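Side-chain contacts in alpha-L-arabinofuranosidase B (Aspergillus kawachii, PDB 6SXT), which hydrolyses terminal non-reducing alpha-L-arabinofuranosyl residues from arabinoxylan, L-arabinan and arabinogalactan during the breakdown of plant hemicellulose: residues A[276-279]-A[280-284]; A[168-171]-A[172-176]; A[112-116]-A[117-121]; A[22-26]-A[27-31]. One frame throughout, in Å; residues are numbered along the deposited sequence.

Interaction 1. Residues A[276-279]-A[280-284]; sequences LGIG and GDNSN. With LXE ([(1~{S},2~{S},3~{S},4~{S})-2-(hydroxymethyl)-3,4-bis(oxidanyl)cyclopentyl]azanium), chain G.
The active-site loop between strands 273-276 and 288-296 carries a type I beta turn, G279 to N282, and the proton donor D281. N282 N donates to G279 O at 3.0 Å from above the carbonyl plane. A second bond, G279 N to S283 O (2.9 Å), is straighter at 164° and lies in the carbonyl plane on a lone pair, so G279 is held through both its N-H and its carbonyl. G279 CA lies 3.2 Å from O3' of the bound inhibitor LXE, so the ligand packs directly on the glycine backbone. D281 makes an Asx turn: its OD1 takes the backbone N-H of S283, and S283 OG reaches the same oxygen at 2.6 Å. Both donors come from one face of the carboxylate, which probably restrains its rotation, with D281 OD2 directed to the ligand amine N1' at 3.2 Å. On I278 the branch CG2, beside the backbone N and anti to the carbonyl carbon, reaches N284 CB at 4.0 Å. N284 ND2 then donates to N282 O at 2.9 Å, the acceptor lying within 1° of its amide plane.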
loop_
_atom_site.group_PDB
_atom_site.type_symbol
_atom_site.label_atom_id
_atom_site.label_comp_id
_atom_site.label_asym_id
_atom_site.label_seq_id
_atom_site.Cartn_x
_atom_site.Cartn_y
_atom_site.Cartn_z
ATOM N N LEU A 276 -10.775 -3.676 1.288
ATOM C CA LEU A 276 -9.480 -3.496 0.607
ATOM C C LEU A 276 -8.386 -3.397 1.668
ATOM O O LEU A 276 -8.434 -2.466 2.500
ATOM C CB LEU A 276 -9.502 -2.253 -0.268
ATOM C CG LEU A 276 -8.133 -1.917 -0.860
ATOM C CD1 LEU A 276 -7.585 -3.013 -1.729
ATOM C CD2 LEU A 276 -8.212 -0.626 -1.638
ATOM N N GLY A 277 -7.460 -4.353 1.659
ATOM C CA GLY A 277 -6.223 -4.268 2.459
ATOM C C GLY A 277 -6.280 -5.023 3.774
ATOM O O GLY A 277 -5.278 -5.046 4.457
ATOM N N ILE A 278 -7.442 -5.577 4.102
ATOM C CA ILE A 278 -7.779 -6.144 5.437
ATOM C C ILE A 278 -8.582 -7.412 5.248
ATOM O O ILE A 278 -9.123 -7.673 4.151
ATOM C CB ILE A 278 -8.579 -5.111 6.245
ATOM C CG1 ILE A 278 -9.790 -4.612 5.447
ATOM C CG2 ILE A 278 -7.684 -3.997 6.714
ATOM C CD1 ILE A 278 -10.831 -3.946 6.290
ATOM N N GLY A 279 -8.677 -8.220 6.309
ATOM C CA GLY A 279 -9.623 -9.336 6.294
ATOM C C GLY A 279 -11.024 -8.928 6.654
ATOM O O GLY A 279 -11.275 -7.729 7.024
ATOM N N GLY A 280 -11.976 -9.827 6.447
ATOM C CA GLY A 280 -13.387 -9.481 6.640
ATOM C C GLY A 280 -13.708 -9.196 8.102
ATOM O O GLY A 280 -14.624 -8.398 8.341
ATOM N N ASP A 281 -12.922 -9.733 9.023
ATOM C CA ASP A 281 -13.082 -9.446 10.478
ATOM C C ASP A 281 -12.242 -8.253 10.912
ATOM O O ASP A 281 -12.004 -7.982 12.116
ATOM C CB ASP A 281 -12.735 -10.692 11.296
ATOM C CG ASP A 281 -11.345 -11.213 11.048
ATOM O OD1 ASP A 281 -10.560 -10.558 10.294
ATOM O OD2 ASP A 281 -11.045 -12.311 11.570
ATOM N N ASN A 282 -11.743 -7.460 9.948
ATOM C CA ASN A 282 -10.820 -6.334 10.172
ATOM C C ASN A 282 -9.428 -6.801 10.606
ATOM O O ASN A 282 -8.706 -5.993 11.143
ATOM C CB ASN A 282 -11.381 -5.217 11.083
ATOM C CG ASN A 282 -10.574 -3.949 10.943
ATOM O OD1 ASN A 282 -10.142 -3.296 11.952
ATOM N ND2 ASN A 282 -10.331 -3.608 9.680
ATOM N N SER A 283 -9.036 -8.035 10.346
ATOM C CA SER A 283 -7.628 -8.429 10.494
ATOM C C SER A 283 -6.810 -7.391 9.733
ATOM O O SER A 283 -7.080 -7.231 8.532
ATOM C CB SER A 283 -7.341 -9.808 9.990
ATOM O OG SER A 283 -7.986 -10.827 10.787
ATOM N N ASN A 284 -5.871 -6.731 10.373
ATOM C CA ASN A 284 -5.193 -5.546 9.780
ATOM C C ASN A 284 -3.672 -5.624 9.899
ATOM O O ASN A 284 -3.058 -4.592 10.111
ATOM C CB ASN A 284 -5.817 -4.247 10.266
ATOM C CG ASN A 284 -5.751 -3.916 11.760
ATOM O OD1 ASN A 284 -4.865 -3.146 12.215
ATOM N ND2 ASN A 284 -6.729 -4.389 12.494
HETATM C "C1'" LXE G . -11.762 -14.459 8.848
HETATM C "C2'" LXE G . -11.316 -13.155 8.183
HETATM O "O2'" LXE G . -12.394 -12.376 7.807
HETATM C "C3'" LXE G . -10.546 -13.681 7.051
HETATM O "O3'" LXE G . -9.824 -12.556 6.396
HETATM C "C4'" LXE G . -9.574 -14.599 7.762
HETATM C "C5'" LXE G . -9.017 -15.685 6.861
HETATM O "O5'" LXE G . -9.994 -16.446 6.185
HETATM C "C6'" LXE G . -10.439 -15.174 8.954
HETATM N "N1'" LXE G . -9.696 -14.818 10.197
#

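Interaction 2. Residues A[168-171]-A[172-176]. With EDO (1,2-ethanediol), chain N.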
loop_
_atom_site.group_PDB
_atom_site.type_symbol
_atom_site.label_atom_id
_atom_site.label_comp_id
_atom_site.label_asym_id
_atom_site.label_seq_id
_atom_site.Cartn_x
_atom_site.Cartn_y
_atom_site.Cartn_z
ATOM N N GLU A 168 -18.005 -9.495 4.908
ATOM C CA GLU A 168 -19.127 -9.447 5.857
ATOM C C GLU A 168 -19.533 -8.006 6.130
ATOM O O GLU A 168 -18.668 -7.135 6.313
ATOM C CB GLU A 168 -18.696 -10.076 7.159
ATOM C CG GLU A 168 -18.419 -11.549 7.043
ATOM C CD GLU A 168 -16.956 -11.902 6.919
ATOM O OE1 GLU A 168 -16.189 -11.029 6.451
ATOM O OE2 GLU A 168 -16.592 -13.039 7.351
ATOM N N THR A 169 -20.833 -7.734 6.225
ATOM C CA THR A 169 -21.304 -6.366 6.482
ATOM C C THR A 169 -21.079 -5.944 7.924
ATOM O O THR A 169 -21.128 -4.749 8.176
ATOM C CB THR A 169 -22.772 -6.197 6.109
ATOM O OG1 THR A 169 -23.523 -7.190 6.815
ATOM C CG2 THR A 169 -23.010 -6.364 4.636
ATOM N N SER A 170 -20.865 -6.876 8.844
ATOM C CA SER A 170 -20.640 -6.561 10.270
ATOM C C SER A 170 -19.183 -6.255 10.609
ATOM O O SER A 170 -18.889 -5.972 11.785
ATOM C CB SER A 170 -21.149 -7.701 11.112
ATOM O OG SER A 170 -20.443 -8.890 10.816
ATOM N N SER A 171 -18.221 -6.502 9.691
ATOM C CA SER A 171 -16.788 -6.418 9.980
ATOM C C SER A 171 -16.376 -7.503 10.977
ATOM O O SER A 171 -15.339 -7.357 11.635
ATOM C CB SER A 171 -16.363 -5.057 10.430
ATOM O OG SER A 171 -16.900 -4.034 9.584
ATOM N N THR A 172 -17.151 -8.587 11.070
ATOM C CA THR A 172 -16.797 -9.714 11.960
ATOM C C THR A 172 -16.847 -11.035 11.204
ATOM O O THR A 172 -17.410 -11.110 10.096
ATOM C CB THR A 172 -17.755 -9.797 13.184
ATOM O OG1 THR A 172 -19.031 -10.253 12.747
ATOM C CG2 THR A 172 -17.863 -8.463 13.894
ATOM N N ASP A 173 -16.202 -12.048 11.788
ATOM C CA ASP A 173 -16.176 -13.420 11.225
ATOM C C ASP A 173 -17.529 -14.079 11.472
ATOM O O ASP A 173 -17.768 -14.501 12.616
ATOM C CB ASP A 173 -15.019 -14.194 11.829
ATOM C CG ASP A 173 -14.831 -15.588 11.273
ATOM O OD1 ASP A 173 -15.765 -16.107 10.615
ATOM O OD2 ASP A 173 -13.767 -16.171 11.594
ATOM N N THR A 174 -18.349 -14.187 10.455
ATOM C CA THR A 174 -19.663 -14.855 10.481
ATOM C C THR A 174 -19.590 -16.254 9.885
ATOM O O THR A 174 -20.660 -16.847 9.672
ATOM C CB THR A 174 -20.702 -13.956 9.828
ATOM O OG1 THR A 174 -20.255 -13.694 8.487
ATOM C CG2 THR A 174 -20.861 -12.669 10.599
ATOM N N GLY A 175 -18.395 -16.743 9.587
ATOM C CA GLY A 175 -18.193 -18.149 9.242
ATOM C C GLY A 175 -17.676 -18.437 7.859
ATOM O O GLY A 175 -17.727 -17.560 6.957
ATOM N N ALA A 176 -17.328 -19.693 7.653
ATOM C CA ALA A 176 -16.914 -20.216 6.334
ATOM C C ALA A 176 -17.942 -19.816 5.288
ATOM O O ALA A 176 -19.183 -20.002 5.474
ATOM C CB ALA A 176 -16.754 -21.725 6.402
HETATM C C1 EDO N . -26.418 -10.239 4.928
HETATM O O1 EDO N . -25.625 -9.602 5.889
HETATM C C2 EDO N . -26.295 -9.624 3.576
HETATM O O2 EDO N . -27.120 -10.289 2.605
#
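E168 and T174 run past each other in opposite directions, and the touching atoms are E168 CG and T174 OG1, 3.2 Å apart. In the glutamate, chi1 (-66°) sets E168 CG beside the backbone N, 3.2 Å from T172 O, and the bend at chi2 (100°) lays CD along the same oxygen. CG and CD only pack on T172 O; OE2 cannot bond to it, both being acceptors. The polar end of T174 has its strongest partner elsewhere, in E271, whose other carboxylate oxygen takes the backbone N-H of T169. On the exposed S170, OG meets T172 OG1 in a hydrogen bond of 2.8 Å, with either able to donate. Each hydroxyl sits between its own backbone N and carbonyl carbon, and the methyl CG2 of T174 lies 3.8 Å from S170 OG. D173 directs its side chain away from 168-171. Its OD1 accepts G175 N at 2.9 Å in an Asx turn, while OD2 is bonded to N206, a substrate-binding residue. E168 OE2 and D173 OD1 stand 4.6 Å apart. The E168-S171 type I beta turn and this Asx turn thus form successive bends in a loop at the edge of the arabinofuranosidase pocket, where D173 touches the bound inhibitor.

Interaction 3. Residues A[112-116]-A[117-121]; sequences VTLNG and QKAYG
V112 and A119 pair across a beta hairpin whose strands, 111-114 and 117-124, are joined by a type I' turn from L114 to Q117; it belongs to the large antiparallel sheet of the catalytic domain. The backbone hydrogen bonds come first. V112 and A119 bond to each other in both directions, each N···O separation being 2.9 Å. L114 and Q117 do the same next to the turn, with L114 N to Q117 O at 2.8 Å. Between these two hydrogen-bonded pairs, T113 and K118 form a non-hydrogen-bonded pair, their CA atoms 4.3 Å apart. Here the alpha carbons supply weaker contacts: T113 CA lies 3.1 Å from Q117 O, and K118 CA approaches V112 O. The turn itself has N115 and G116 at its corners, both with positive phi (47° and 87°), as a type I' turn requires.

Apolar contacts gather on the face bearing V112, L114, Q117 and A119. A119 CB faces both V112 CG2 (4.1 Å) and L114 CD1 (4.3 Å). V112, L114 and A119 are buried, L114 packing also on I55 and Y317, whereas the end of Q117 leads away and the residue touches L50 and I55.

T113 and K118 occupy the other face. K118 CG, anti to the backbone N (chi1 -158°), passes V112 O at 3.6 Å. Beyond it the chain is extended; Y120 OH, hydrogen-bonded to D62, also receives a weak hydrogen bond from K118 NZ at 3.2 Å.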
loop_
_atom_site.group_PDB
_atom_site.type_symbol
_atom_site.label_atom_id
_atom_site.label_comp_id
_atom_site.label_asym_id
_atom_site.label_seq_id
_atom_site.Cartn_x
_atom_site.Cartn_y
_atom_site.Cartn_z
ATOM N N VAL A 112 3.631 5.502 -9.969
ATOM C CA VAL A 112 3.766 4.727 -11.212
ATOM C C VAL A 112 3.726 5.706 -12.384
ATOM O O VAL A 112 3.355 6.877 -12.183
ATOM C CB VAL A 112 2.674 3.660 -11.363
ATOM C CG1 VAL A 112 2.842 2.582 -10.301
ATOM C CG2 VAL A 112 1.296 4.312 -11.357
ATOM N N THR A 113 3.992 5.189 -13.571
ATOM C CA THR A 113 3.533 5.832 -14.792
ATOM C C THR A 113 2.627 4.862 -15.509
ATOM O O THR A 113 2.854 3.627 -15.448
ATOM C CB THR A 113 4.640 6.373 -15.705
ATOM O OG1 THR A 113 5.533 5.298 -16.036
ATOM C CG2 THR A 113 5.386 7.527 -15.074
ATOM N N LEU A 114 1.619 5.398 -16.172
ATOM C CA LEU A 114 0.746 4.646 -17.110
ATOM C C LEU A 114 1.005 5.232 -18.496
ATOM O O LEU A 114 0.727 6.453 -18.680
ATOM C CB LEU A 114 -0.725 4.769 -16.709
ATOM C CG LEU A 114 -1.232 3.752 -15.692
ATOM C CD1 LEU A 114 -0.581 3.960 -14.334
ATOM C CD2 LEU A 114 -2.740 3.897 -15.548
ATOM N N ASN A 115 1.645 4.450 -19.344
ATOM C CA ASN A 115 2.109 4.906 -20.693
ATOM C C ASN A 115 2.821 6.266 -20.584
ATOM O O ASN A 115 2.546 7.190 -21.417
ATOM C CB ASN A 115 0.942 5.007 -21.632
ATOM C CG ASN A 115 1.340 4.931 -23.113
ATOM O OD1 ASN A 115 2.494 4.672 -23.474
ATOM N ND2 ASN A 115 0.358 5.205 -23.939
ATOM N N GLY A 116 3.678 6.397 -19.603
ATOM C CA GLY A 116 4.552 7.558 -19.386
ATOM C C GLY A 116 3.974 8.702 -18.585
ATOM O O GLY A 116 4.746 9.656 -18.327
ATOM N N GLN A 117 2.713 8.651 -18.175
ATOM C CA GLN A 117 2.050 9.702 -17.397
ATOM C C GLN A 117 2.025 9.253 -15.935
ATOM O O GLN A 117 1.584 8.130 -15.643
ATOM C CB GLN A 117 0.661 9.926 -18.008
ATOM C CG GLN A 117 -0.072 11.082 -17.391
ATOM C CD GLN A 117 -1.347 11.474 -18.140
ATOM O OE1 GLN A 117 -2.229 11.996 -17.464
ATOM N NE2 GLN A 117 -1.399 11.267 -19.456
ATOM N N LYS A 118 2.457 10.123 -15.033
ATOM C CA LYS A 118 2.508 9.793 -13.599
ATOM C C LYS A 118 1.103 9.584 -13.037
ATOM O O LYS A 118 0.124 10.237 -13.420
ATOM C CB LYS A 118 3.250 10.879 -12.806
ATOM C CG LYS A 118 3.779 10.358 -11.473
ATOM C CD LYS A 118 4.647 11.361 -10.750
ATOM C CE LYS A 118 5.120 10.800 -9.453
ATOM N NZ LYS A 118 6.028 11.751 -8.823
ATOM N N ALA A 119 1.003 8.617 -12.131
ATOM C CA ALA A 119 -0.192 8.410 -11.319
ATOM C C ALA A 119 0.231 7.766 -10.019
ATOM O O ALA A 119 1.407 7.369 -9.864
ATOM C CB ALA A 119 -1.195 7.532 -12.039
ATOM N N TYR A 120 -0.722 7.669 -9.105
ATOM C CA TYR A 120 -0.459 7.196 -7.726
ATOM C C TYR A 120 -1.391 6.059 -7.368
ATOM O O TYR A 120 -2.616 6.216 -7.520
ATOM C CB TYR A 120 -0.663 8.369 -6.777
ATOM C CG TYR A 120 0.384 9.437 -6.921
ATOM C CD1 TYR A 120 1.687 9.223 -6.471
ATOM C CD2 TYR A 120 0.101 10.651 -7.554
ATOM C CE1 TYR A 120 2.655 10.214 -6.563
ATOM C CE2 TYR A 120 1.058 11.654 -7.635
ATOM C CZ TYR A 120 2.344 11.433 -7.147
ATOM O OH TYR A 120 3.294 12.407 -7.296
ATOM N N GLY A 121 -0.812 4.943 -6.889
ATOM C CA GLY A 121 -1.568 3.839 -6.317
ATOM C C GLY A 121 -1.767 3.986 -4.827
ATOM O O GLY A 121 -1.387 4.984 -4.238
#

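Interaction 4. Residues A[22-26]-A[27-31]; sequences TRALY and SSFSG
The F29 ring meets A24 at its edge: the methyl CB lies near the ring plane, 4.1 Å from CD2. On one face, the backbone N of G31 stands 3.5 Å above the plane, over the ring centre. A chi1 of -178° puts F29 CG anti to the backbone N, and the edge atom CD2 passes the A24 methyl, which also lies 3.7 Å from F29 O. Contact with the other aromatic residue is made through its first side-chain carbon. Y26 CB and F29 CB are 4.0 Å apart, and the phenol of Y26 leads away and touches C5 and D6 of helix 4-10 and C15 and A18 of strand 15-20. These two CB atoms are brought together by a type I beta turn from Y26 to F29. Its closing bond runs from F29 N to Y26 O at 3.1 Å; the N-H···O angle of 164° is nearly straight, although the donor stands 62° out of the carbonyl plane. The turn is also tied outward, by S27 N to D6 and by a backbone bond between F29 and G53. The one directional bond across the bend is therefore F29 N to Y26 O; the side chains add non-directional apolar contacts, which implies that the backbone bond sets the turn.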
loop_
_atom_site.group_PDB
_atom_site.type_symbol
_atom_site.label_atom_id
_atom_site.label_comp_id
_atom_site.label_asym_id
_atom_site.label_seq_id
_atom_site.Cartn_x
_atom_site.Cartn_y
_atom_site.Cartn_z
ATOM N N THR A 22 -5.470 5.311 -10.208
ATOM C CA THR A 22 -4.607 5.559 -11.374
ATOM C C THR A 22 -5.388 5.988 -12.608
ATOM O O THR A 22 -4.840 6.779 -13.385
ATOM C CB THR A 22 -3.678 4.393 -11.652
ATOM O OG1 THR A 22 -4.505 3.301 -12.029
ATOM C CG2 THR A 22 -2.812 4.071 -10.445
ATOM N N ARG A 23 -6.554 5.398 -12.863
ATOM C CA ARG A 23 -7.231 5.621 -14.162
ATOM C C ARG A 23 -8.713 5.342 -14.110
ATOM O O ARG A 23 -9.223 4.600 -13.251
ATOM C CB ARG A 23 -6.576 4.785 -15.252
ATOM C CG ARG A 23 -6.712 3.279 -15.067
ATOM C CD ARG A 23 -6.238 2.583 -16.326
ATOM N NE ARG A 23 -6.358 1.138 -16.256
ATOM C CZ ARG A 23 -6.696 0.379 -17.300
ATOM N NH1 ARG A 23 -6.961 0.904 -18.489
ATOM N NH2 ARG A 23 -6.789 -0.924 -17.119
ATOM N N ALA A 24 -9.415 5.939 -15.061
ATOM C CA ALA A 24 -10.792 5.551 -15.356
ATOM C C ALA A 24 -10.851 4.115 -15.853
ATOM O O ALA A 24 -9.952 3.692 -16.641
ATOM C CB ALA A 24 -11.334 6.500 -16.434
ATOM N N LEU A 25 -11.892 3.392 -15.458
ATOM C CA LEU A 25 -12.063 1.986 -15.873
ATOM C C LEU A 25 -13.201 1.835 -16.870
ATOM O O LEU A 25 -13.503 0.702 -17.280
ATOM C CB LEU A 25 -12.255 1.141 -14.613
ATOM C CG LEU A 25 -11.048 1.163 -13.683
ATOM C CD1 LEU A 25 -11.368 0.429 -12.403
ATOM C CD2 LEU A 25 -9.815 0.596 -14.337
ATOM N N TYR A 26 -13.876 2.932 -17.178
ATOM C CA TYR A 26 -14.868 3.031 -18.292
ATOM C C TYR A 26 -14.362 4.089 -19.247
ATOM O O TYR A 26 -13.932 5.146 -18.805
ATOM C CB TYR A 26 -16.237 3.468 -17.768
ATOM C CG TYR A 26 -16.944 2.550 -16.807
ATOM C CD1 TYR A 26 -16.644 2.544 -15.462
ATOM C CD2 TYR A 26 -17.996 1.764 -17.245
ATOM C CE1 TYR A 26 -17.325 1.751 -14.578
ATOM C CE2 TYR A 26 -18.683 0.946 -16.363
ATOM C CZ TYR A 26 -18.352 0.943 -15.025
ATOM O OH TYR A 26 -19.047 0.164 -14.142
ATOM N N SER A 27 -14.546 3.869 -20.541
ATOM C CA SER A 27 -14.096 4.834 -21.569
ATOM C C SER A 27 -14.823 6.171 -21.414
ATOM O O SER A 27 -14.224 7.182 -21.785
ATOM C CB SER A 27 -14.225 4.220 -22.950
ATOM O OG SER A 27 -15.570 4.032 -23.175
ATOM N N SER A 28 -15.999 6.238 -20.842
ATOM C CA SER A 28 -16.710 7.530 -20.784
ATOM C C SER A 28 -16.604 8.136 -19.386
ATOM O O SER A 28 -17.254 9.186 -19.124
ATOM C CB SER A 28 -18.120 7.333 -21.175
ATOM O OG SER A 28 -18.728 6.443 -20.270
ATOM N N PHE A 29 -15.905 7.491 -18.444
ATOM C CA PHE A 29 -15.889 8.002 -17.051
ATOM C C PHE A 29 -14.997 9.237 -16.958
ATOM O O PHE A 29 -13.794 9.188 -17.315
ATOM C CB PHE A 29 -15.442 6.939 -16.046
ATOM C CG PHE A 29 -15.480 7.431 -14.634
ATOM C CD1 PHE A 29 -16.703 7.512 -13.966
ATOM C CD2 PHE A 29 -14.341 7.864 -13.980
ATOM C CE1 PHE A 29 -16.758 7.982 -12.664
ATOM C CE2 PHE A 29 -14.418 8.325 -12.680
ATOM C CZ PHE A 29 -15.631 8.382 -12.026
ATOM N N SER A 30 -15.553 10.324 -16.414
ATOM C CA SER A 30 -14.797 11.574 -16.231
ATOM C C SER A 30 -14.990 12.136 -14.828
ATOM O O SER A 30 -14.474 13.244 -14.602
ATOM C CB SER A 30 -15.171 12.607 -17.295
ATOM O OG SER A 30 -16.497 12.903 -17.135
ATOM N N GLY A 31 -15.596 11.407 -13.915
ATOM C CA GLY A 31 -15.817 11.866 -12.557
ATOM C C GLY A 31 -14.618 11.638 -11.658
ATOM O O GLY A 31 -13.557 11.279 -12.126
#

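Overall arrangement
From the N terminus the four contacts follow in series, none nested or crossing. Interaction 4 closes a bend in the loop between strands 15-20 and 34-38. Interaction 3 is the hairpin of strands 111-114 and 117-124, and the two touch: L114 CD2 lies 3.8 Å from R23 CD, tying loop to sheet. Interaction 2 bends the loop between strands 166-167 and 180-185, and interaction 1 that between strands 273-276 and 288-296. These two meet beside the pocket, with G280 CA 3.2 Å from E168 OE1. R131 joins them further, bonding the carbonyls of both E168 and G280. Interactions 1 and 3 lie on opposite sides of the chain's centre, their own centres about 27 Å apart.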